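Local coordinates for protein putative glycoside hydrolase (Parabacteroides distasonis ATCC 8503, PDB 3GYC) that probably hydrolyses glycosidic bonds in carbohydrates, as a cellulase-like glycoside hydrolase built on a TIM barrel, at residues Lys74-Gln79 with Asp165-Phe170; Leu125-Asp128 with Lys132-Asp135; Cys159-Gly164 with Thr303-Gly308. All coordinates share one frame; numbering follows the deposited sequence.

Contact 1. Residues Lys74-Gln79 with Asp165-Phe170; sequences KEVWNQ and DSWAPF
Trp77 and Trp167 meet by the benzo ends of their indoles, the two side chains crossing at about a right angle, with Trp77 CZ3 4.1 Å from Trp167 CH2. Relative to the Trp167 ring, the visiting carbon lies at the edge, close to the plane; Trp167 CH2 in turn approaches the Trp77 ring obliquely. The meeting depends on the rotation of each side chain. Trp77 carries CG between its backbone N and carbonyl carbon (chi1 40°), which swings a ring on a bond that does not itself aim at 165-170 until its far corner comes near. Val76, whose CB does point at the other segment, adds CG1 4.2 Å from Trp167 CZ3. Its CB also rests on one face of the Trp77 ring, offset toward the rim, and valine and indole thus form one apolar surface. In the TIM barrel of this cellulase-like family, 74-79 belongs to the long excursion after strand 53-57, just beyond the small hairpin strand 71-73, whereas 165-170 follows strand 153-157 and runs into helix 169-172; two loops of the barrel therefore meet through their tryptophans. Trp167 keeps CG beside its backbone N (chi1 -36°) and has Ser166 CB 3.6 Å above the centre of one face. Trp115 meets it edge-to-face, Trp180 also touches it, and a bound 1,2-ethanediol, probably from the crystallisation liquor, lies about 3 Å from its side chain and may mark a pocket. The indole nitrogen of Trp77 has its partner farther along the loop: Trp77 NE1 is hydrogen-bonded to Trp82 O.

Contact 2. Residues Leu125-Asp128 with Lys132-Asp135; sequences LKLD and KLAD
Asp128 and Lys132 form a salt bridge across the start of helix 130-146, next to an inverse gamma turn centred on Leu127, in the connection that leads from barrel strand 109-113 into that helix. Lys132 NZ donates to Asp128 OD1 at 2.6 Å, using the syn lone pair, on the side of the other carboxylate oxygen. The lysine gets there with a chain extended beyond CG, while Asp128 holds its CG between backbone N and carbonyl carbon (chi1 56°), turning the carboxylate back toward a helix from which its CB points away. The ammonium group has a second partner: it donates to a water 3.0 Å from Lys132 NZ, and this water in turn donates to the carbonyl oxygen of Lys126, at 2.6 Å from Lys126 O. That same carbonyl also receives the weak 2.8 Å bond from Asp128 N to Lys126 O that closes the gamma turn. Lysine, aspartate and turn are thereby joined in one polar ring through the solvent molecule. Replacing Asp128 by an alanine removes the carboxylate, and the Lys132 ammonium would probably be left without its charged mate and freer to swing into solvent. Two further partners lie beyond the two segments: Lys126 NZ is paired with Glu65, and Lys132 N, in the first turn of the helix, is hydrogen-bonded to OG1 of Thr129, the residue just before that helix. Beneath the polar layer the contact is apolar. Leu127 CD2 touches the helix backbone 3.7 Å from Lys132 O, and Leu133 crosses Leu127 at about a right angle, both side chains also touching Tyr116; there the methyl carbons Leu127 CD1 and Leu133 CD1 meet at 3.8 Å.

Contact 3. Residues Cys159-Gly164 with Thr303-Gly308; sequences CNEWPG and TTECWG
The amide of Asn160 and the carboxylate of Glu305 lie nearly coplanar, 8° apart, with Asn160 OD1 and Glu305 OE2 only 3.0 Å from each other. With CG anti to the backbone N (chi1 174°), Asn160 reaches Glu305. Both are acceptors, and Arg55 reconciles them, giving one guanidinium nitrogen to each. A water donates to Glu305 OE2 at 2.6 Å and weakly accepts from Asn160 ND2, which also bonds weakly to Glu161 OE1, 3.4 Å away. The Glu161 carboxylate, turned 27° from that of Glu305, arrives from the opposite direction, Glu161 OE2 standing 3.8 Å from Glu305 OE1; His234 holds Glu161 OE2 by a hydrogen bond. Farther out, Trp162 has Pro163 CB on one face and Cys159 SG in plane at its edge, while Thr303 CG2 and Cys306 CB lie on one face of Trp307. An Asn-Glu pair after the fourth barrel strand facing a glutamate after the seventh recalls the acid/base and nucleophile of clan A glycoside hydrolases, a role probable here by analogy. The three residues are buried near the centre of the chain, beyond strands 153-157 and 301-303, with Glu305 touching Met21 of strand 17-23, Trp162 reaching helix 169-172 and Trp307 packed on helix 321-337.

How the contacts relate
Followed from the N terminus, the chain first passes 74-79, whose partner arrives only at 165-170, and contact 1 thus closes a long loop spanning barrel strands 109-113 and 153-157. Nested inside it, contact 2 closes a very short loop where the chain enters helix 130-146. Contact 3 opens at 159-164, just before contact 1 closes, and ends at 303-308, so the two cross. Residues 165-170 join all three: Phe170 CD1 lies 3.1 Å from Leu127 O, and Ala168 CB 3.6 Å from Trp162 CZ3. Contacts 2 and 3 do not touch. Together they tie the barrel centre to its loops and an outer helix.

Contact 1. Residues Lys74-Gln79 with Asp165-Phe170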
loop_
_atom_site.group_PDB
_atom_site.type_symbol
_atom_site.label_atom_id
_atom_site.label_comp_id
_atom_site.label_asym_id
_atom_site.label_seq_id
_atom_site.Cartn_x
_atom_site.Cartn_y
_atom_site.Cartn_z
ATOM N N LYS A 74 5.198 -16.526 -10.945
ATOM C CA LYS A 74 6.113 -17.199 -10.013
ATOM C C LYS A 74 5.889 -16.592 -8.656
ATOM O O LYS A 74 5.645 -15.406 -8.569
ATOM C CB LYS A 74 7.564 -16.998 -10.423
ATOM C CG LYS A 74 7.837 -17.518 -11.810
ATOM C CD LYS A 74 9.319 -17.455 -12.218
ATOM C CE LYS A 74 9.777 -16.084 -12.620
ATOM N NZ LYS A 74 11.112 -16.202 -13.304
ATOM N N GLU A 75 5.972 -17.372 -7.586
ATOM C CA GLU A 75 5.697 -16.808 -6.257
ATOM C C GLU A 75 6.816 -15.878 -5.769
ATOM O O GLU A 75 7.992 -16.022 -6.145
ATOM C CB GLU A 75 5.399 -17.928 -5.208
ATOM C CG GLU A 75 6.598 -18.789 -4.748
ATOM C CD GLU A 75 7.029 -19.899 -5.716
ATOM O OE1 GLU A 75 6.469 -20.027 -6.847
ATOM O OE2 GLU A 75 7.932 -20.680 -5.326
ATOM N N VAL A 76 6.420 -14.892 -4.978
ATOM C CA VAL A 76 7.363 -13.987 -4.336
ATOM C C VAL A 76 7.927 -14.654 -3.073
ATOM O O VAL A 76 9.111 -14.508 -2.739
ATOM C CB VAL A 76 6.693 -12.662 -3.908
ATOM C CG1 VAL A 76 7.777 -11.635 -3.590
ATOM C CG2 VAL A 76 5.762 -12.125 -5.004
ATOM N N TRP A 77 7.083 -15.434 -2.405
ATOM C CA TRP A 77 7.431 -16.084 -1.122
ATOM C C TRP A 77 6.489 -17.239 -0.848
ATOM O O TRP A 77 5.434 -17.367 -1.473
ATOM C CB TRP A 77 7.242 -15.091 0.047
ATOM C CG TRP A 77 6.018 -14.234 -0.088
ATOM C CD1 TRP A 77 4.718 -14.637 -0.193
ATOM C CD2 TRP A 77 5.992 -12.802 -0.123
ATOM N NE1 TRP A 77 3.892 -13.545 -0.306
ATOM C CE2 TRP A 77 4.648 -12.408 -0.300
ATOM C CE3 TRP A 77 6.975 -11.822 -0.064
ATOM C CZ2 TRP A 77 4.263 -11.056 -0.387
ATOM C CZ3 TRP A 77 6.593 -10.493 -0.149
ATOM C CH2 TRP A 77 5.250 -10.122 -0.308
ATOM N N ASN A 78 6.865 -18.083 0.086
ATOM C CA ASN A 78 5.948 -19.087 0.555
ATOM C C ASN A 78 5.719 -18.910 2.067
ATOM O O ASN A 78 4.975 -19.651 2.679
ATOM C CB ASN A 78 6.396 -20.499 0.154
ATOM C CG ASN A 78 7.674 -20.941 0.828
ATOM O OD1 ASN A 78 8.113 -20.393 1.831
ATOM N ND2 ASN A 78 8.253 -21.984 0.290
ATOM N N GLN A 79 6.363 -17.912 2.655
ATOM C CA GLN A 79 6.241 -17.676 4.097
ATOM C C GLN A 79 5.138 -16.697 4.494
ATOM O O GLN A 79 4.755 -16.656 5.661
ATOM C CB GLN A 79 7.590 -17.168 4.613
ATOM C CG GLN A 79 8.619 -18.204 4.485
ATOM C CD GLN A 79 8.306 -19.360 5.394
ATOM O OE1 GLN A 79 8.135 -19.164 6.592
ATOM N NE2 GLN A 79 8.298 -20.560 4.854
ATOM N N ASP A 165 14.364 -3.139 -5.482
ATOM C CA ASP A 165 14.535 -4.063 -6.618
ATOM C C ASP A 165 13.560 -5.254 -6.671
ATOM O O ASP A 165 13.407 -5.863 -7.723
ATOM C CB ASP A 165 15.990 -4.523 -6.785
ATOM C CG ASP A 165 16.555 -5.207 -5.558
ATOM O OD1 ASP A 165 15.790 -5.564 -4.640
ATOM O OD2 ASP A 165 17.801 -5.391 -5.524
ATOM N N SER A 166 12.917 -5.601 -5.560
ATOM C CA SER A 166 11.902 -6.656 -5.584
ATOM C C SER A 166 10.735 -6.248 -6.460
ATOM O O SER A 166 10.112 -7.093 -7.095
ATOM C CB SER A 166 11.307 -6.918 -4.194
ATOM O OG SER A 166 12.294 -7.359 -3.289
ATOM N N TRP A 167 10.421 -4.958 -6.465
ATOM C CA TRP A 167 9.245 -4.478 -7.201
ATOM C C TRP A 167 9.621 -3.757 -8.496
ATOM O O TRP A 167 8.872 -3.823 -9.476
ATOM C CB TRP A 167 8.388 -3.566 -6.301
ATOM C CG TRP A 167 8.388 -4.041 -4.884
ATOM C CD1 TRP A 167 8.890 -3.386 -3.824
ATOM C CD2 TRP A 167 7.950 -5.323 -4.398
ATOM N NE1 TRP A 167 8.767 -4.143 -2.691
ATOM C CE2 TRP A 167 8.208 -5.349 -3.018
ATOM C CE3 TRP A 167 7.348 -6.445 -4.997
ATOM C CZ2 TRP A 167 7.891 -6.446 -2.221
ATOM C CZ3 TRP A 167 7.044 -7.543 -4.198
ATOM C CH2 TRP A 167 7.307 -7.524 -2.827
ATOM N N ALA A 168 10.779 -3.093 -8.507
ATOM C CA ALA A 168 11.233 -2.319 -9.677
ATOM C C ALA A 168 12.605 -2.814 -10.172
ATOM O O ALA A 168 13.606 -2.073 -10.122
ATOM C CB ALA A 168 11.278 -0.836 -9.339
ATOM N N PRO A 169 12.666 -4.075 -10.642
ATOM C CA PRO A 169 13.930 -4.596 -11.193
ATOM C C PRO A 169 14.315 -3.934 -12.522
ATOM O O PRO A 169 15.500 -3.943 -12.920
ATOM C CB PRO A 169 13.618 -6.082 -11.398
ATOM C CG PRO A 169 12.174 -6.170 -11.510
ATOM C CD PRO A 169 11.615 -5.104 -10.642
ATOM N N PHE A 170 13.313 -3.420 -13.226
ATOM C CA PHE A 170 13.514 -2.682 -14.469
ATOM C C PHE A 170 14.244 -1.361 -14.220
ATOM O O PHE A 170 14.774 -0.771 -15.129
ATOM C CB PHE A 170 12.171 -2.409 -15.172
ATOM C CG PHE A 170 11.071 -1.895 -14.253
ATOM C CD1 PHE A 170 10.947 -0.548 -13.975
ATOM C CD2 PHE A 170 10.170 -2.779 -13.690
ATOM C CE1 PHE A 170 9.959 -0.084 -13.152
ATOM C CE2 PHE A 170 9.174 -2.328 -12.877
ATOM C CZ PHE A 170 9.061 -0.968 -12.605
#

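Contact 2. Residues Leu125-Asp128 with Lys132-Asp135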
loop_
_atom_site.group_PDB
_atom_site.type_symbol
_atom_site.label_atom_id
_atom_site.label_comp_id
_atom_site.label_asym_id
_atom_site.label_seq_id
_atom_site.Cartn_x
_atom_site.Cartn_y
_atom_site.Cartn_z
ATOM N N LEU A 125 10.351 -6.445 -17.010
ATOM C CA LEU A 125 11.734 -6.026 -17.233
ATOM C C LEU A 125 11.876 -5.132 -18.486
ATOM O O LEU A 125 12.860 -4.420 -18.632
ATOM C CB LEU A 125 12.670 -7.248 -17.317
ATOM C CG LEU A 125 12.698 -8.148 -16.072
ATOM C CD1 LEU A 125 13.535 -9.386 -16.310
ATOM C CD2 LEU A 125 13.161 -7.386 -14.816
ATOM N N LYS A 126 10.875 -5.148 -19.364
ATOM C CA LYS A 126 10.876 -4.329 -20.576
ATOM C C LYS A 126 10.636 -2.841 -20.291
ATOM O O LYS A 126 10.971 -1.986 -21.096
ATOM C CB LYS A 126 9.759 -4.773 -21.500
ATOM C CG LYS A 126 9.803 -6.202 -21.892
ATOM C CD LYS A 126 8.786 -6.435 -22.951
ATOM C CE LYS A 126 8.572 -7.890 -23.193
ATOM N NZ LYS A 126 7.693 -8.015 -24.367
ATOM N N LEU A 127 10.056 -2.543 -19.141
ATOM C CA LEU A 127 9.715 -1.173 -18.767
ATOM C C LEU A 127 10.955 -0.466 -18.220
ATOM O O LEU A 127 10.973 -0.008 -17.073
ATOM C CB LEU A 127 8.612 -1.213 -17.717
ATOM C CG LEU A 127 7.341 -1.960 -18.125
ATOM C CD1 LEU A 127 6.377 -2.009 -16.961
ATOM C CD2 LEU A 127 6.729 -1.277 -19.365
ATOM N N ASP A 128 11.975 -0.334 -19.063
ATOM C CA ASP A 128 13.266 0.169 -18.610
ATOM C C ASP A 128 13.512 1.666 -18.765
ATOM O O ASP A 128 14.627 2.120 -18.579
ATOM C CB ASP A 128 14.399 -0.659 -19.237
ATOM C CG ASP A 128 14.344 -0.698 -20.765
ATOM O OD1 ASP A 128 13.602 0.094 -21.391
ATOM O OD2 ASP A 128 15.062 -1.544 -21.342
ATOM N N LYS A 132 8.433 4.381 -20.954
ATOM C CA LYS A 132 7.838 3.068 -21.153
ATOM C C LYS A 132 6.886 2.725 -20.023
ATOM O O LYS A 132 5.792 2.183 -20.254
ATOM C CB LYS A 132 8.928 2.012 -21.265
ATOM C CG LYS A 132 9.724 2.143 -22.552
ATOM C CD LYS A 132 10.843 1.145 -22.601
ATOM C CE LYS A 132 11.720 1.335 -23.799
ATOM N NZ LYS A 132 12.767 0.261 -23.875
ATOM N N LEU A 133 7.296 3.058 -18.800
ATOM C CA LEU A 133 6.490 2.777 -17.629
ATOM C C LEU A 133 5.182 3.565 -17.701
ATOM O O LEU A 133 4.115 3.025 -17.418
ATOM C CB LEU A 133 7.263 3.124 -16.351
ATOM C CG LEU A 133 6.591 2.762 -15.019
ATOM C CD1 LEU A 133 6.327 1.268 -14.976
ATOM C CD2 LEU A 133 7.411 3.180 -13.804
ATOM N N ALA A 134 5.265 4.827 -18.123
ATOM C CA ALA A 134 4.095 5.662 -18.223
ATOM C C ALA A 134 3.184 5.155 -19.325
ATOM O O ALA A 134 1.968 5.088 -19.142
ATOM C CB ALA A 134 4.480 7.112 -18.468
ATOM N N ASP A 135 3.752 4.758 -20.460
ATOM C CA ASP A 135 2.910 4.271 -21.553
ATOM C C ASP A 135 2.094 3.071 -21.088
ATOM O O ASP A 135 0.930 2.886 -21.453
ATOM C CB ASP A 135 3.731 3.905 -22.804
ATOM C CG ASP A 135 4.085 5.105 -23.665
ATOM O OD1 ASP A 135 3.654 6.244 -23.379
ATOM O OD2 ASP A 135 4.802 4.900 -24.680
HETATM O O HOH W 1 11.430 -2.403 -23.622
#

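Contact 3. Residues Cys159-Gly164 with Thr303-Gly308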
loop_
_atom_site.group_PDB
_atom_site.type_symbol
_atom_site.label_atom_id
_atom_site.label_comp_id
_atom_site.label_asym_id
_atom_site.label_seq_id
_atom_site.Cartn_x
_atom_site.Cartn_y
_atom_site.Cartn_z
ATOM N N CYS A 159 4.586 2.616 -8.421
ATOM C CA CYS A 159 5.319 1.477 -7.902
ATOM C C CYS A 159 5.365 1.395 -6.389
ATOM O O CYS A 159 5.839 2.333 -5.736
ATOM C CB CYS A 159 6.775 1.537 -8.391
ATOM S SG CYS A 159 7.605 -0.011 -8.049
ATOM N N ASN A 160 4.876 0.274 -5.836
ATOM C CA ASN A 160 4.999 -0.011 -4.420
ATOM C C ASN A 160 6.434 0.091 -3.943
ATOM O O ASN A 160 7.317 -0.544 -4.517
ATOM C CB ASN A 160 4.535 -1.429 -4.128
ATOM C CG ASN A 160 4.771 -1.835 -2.683
ATOM O OD1 ASN A 160 4.052 -1.385 -1.768
ATOM N ND2 ASN A 160 5.771 -2.707 -2.463
ATOM N N GLU A 161 6.661 0.858 -2.872
ATOM C CA GLU A 161 7.984 0.928 -2.208
ATOM C C GLU A 161 9.138 1.172 -3.146
ATOM O O GLU A 161 10.186 0.499 -3.126
ATOM C CB GLU A 161 8.201 -0.303 -1.334
ATOM C CG GLU A 161 7.149 -0.311 -0.234
ATOM C CD GLU A 161 7.143 -1.528 0.664
ATOM O OE1 GLU A 161 7.713 -2.583 0.275
ATOM O OE2 GLU A 161 6.513 -1.408 1.755
ATOM N N TRP A 162 8.929 2.186 -3.973
ATOM C CA TRP A 162 9.960 2.646 -4.888
ATOM C C TRP A 162 11.217 3.082 -4.117
ATOM O O TRP A 162 11.115 3.764 -3.099
ATOM C CB TRP A 162 9.420 3.822 -5.692
ATOM C CG TRP A 162 10.381 4.398 -6.740
ATOM C CD1 TRP A 162 11.186 5.480 -6.606
ATOM C CD2 TRP A 162 10.586 3.907 -8.072
ATOM N NE1 TRP A 162 11.890 5.698 -7.769
ATOM C CE2 TRP A 162 11.541 4.742 -8.683
ATOM C CE3 TRP A 162 10.059 2.835 -8.804
ATOM C CZ2 TRP A 162 11.972 4.547 -9.991
ATOM C CZ3 TRP A 162 10.492 2.632 -10.094
ATOM C CH2 TRP A 162 11.452 3.481 -10.679
ATOM N N PRO A 163 12.415 2.732 -4.621
ATOM C CA PRO A 163 12.681 1.968 -5.831
ATOM C C PRO A 163 13.228 0.573 -5.526
ATOM O O PRO A 163 14.166 0.142 -6.170
ATOM C CB PRO A 163 13.745 2.826 -6.519
ATOM C CG PRO A 163 14.570 3.313 -5.400
ATOM C CD PRO A 163 13.621 3.475 -4.214
ATOM N N GLY A 164 12.662 -0.123 -4.549
ATOM C CA GLY A 164 13.149 -1.469 -4.180
ATOM C C GLY A 164 13.243 -2.441 -5.357
ATOM O O GLY A 164 12.290 -2.585 -6.135
ATOM N N THR A 303 -1.529 6.023 4.174
ATOM C CA THR A 303 -0.710 4.920 4.665
ATOM C C THR A 303 -1.562 3.662 4.552
ATOM O O THR A 303 -2.672 3.619 5.091
ATOM C CB THR A 303 -0.166 5.145 6.128
ATOM O OG1 THR A 303 0.815 6.199 6.141
ATOM C CG2 THR A 303 0.501 3.849 6.683
ATOM N N THR A 304 -1.080 2.649 3.803
ATOM C CA THR A 304 -1.793 1.381 3.640
ATOM C C THR A 304 -1.000 0.201 4.202
ATOM O O THR A 304 -1.521 -0.906 4.281
ATOM C CB THR A 304 -2.127 1.092 2.146
ATOM O OG1 THR A 304 -0.913 0.915 1.405
ATOM C CG2 THR A 304 -2.983 2.240 1.543
ATOM N N GLU A 305 0.246 0.441 4.637
ATOM C CA GLU A 305 1.086 -0.589 5.202
ATOM C C GLU A 305 1.623 -0.054 6.539
ATOM O O GLU A 305 2.381 0.890 6.580
ATOM C CB GLU A 305 2.185 -0.964 4.211
ATOM C CG GLU A 305 1.646 -1.440 2.828
ATOM C CD GLU A 305 2.679 -2.309 2.069
ATOM O OE1 GLU A 305 3.298 -3.173 2.717
ATOM O OE2 GLU A 305 2.850 -2.173 0.832
ATOM N N CYS A 306 1.166 -0.683 7.616
ATOM C CA CYS A 306 1.299 -0.169 8.951
ATOM C C CYS A 306 0.631 -1.182 9.881
ATOM O O CYS A 306 0.070 -2.177 9.380
ATOM C CB CYS A 306 0.508 1.137 8.980
ATOM S SG CYS A 306 -1.183 0.854 8.267
ATOM N N TRP A 307 0.700 -1.009 11.211
ATOM C CA TRP A 307 1.479 0.012 11.910
ATOM C C TRP A 307 2.468 -0.638 12.874
ATOM O O TRP A 307 3.306 0.059 13.446
ATOM C CB TRP A 307 0.597 0.943 12.787
ATOM C CG TRP A 307 -0.412 1.808 12.055
ATOM C CD1 TRP A 307 -1.717 1.542 11.896
ATOM C CD2 TRP A 307 -0.175 3.069 11.428
ATOM N NE1 TRP A 307 -2.322 2.530 11.167
ATOM C CE2 TRP A 307 -1.397 3.491 10.885
ATOM C CE3 TRP A 307 0.953 3.877 11.266
ATOM C CZ2 TRP A 307 -1.530 4.668 10.182
ATOM C CZ3 TRP A 307 0.824 5.048 10.574
ATOM C CH2 TRP A 307 -0.413 5.431 10.035
ATOM N N GLY A 308 2.338 -1.948 13.106
ATOM C CA GLY A 308 3.155 -2.669 14.117
ATOM C C GLY A 308 4.253 -3.539 13.544
ATOM O O GLY A 308 5.402 -3.123 13.458
HETATM O O HOH W 2 4.366 -4.004 -0.301
#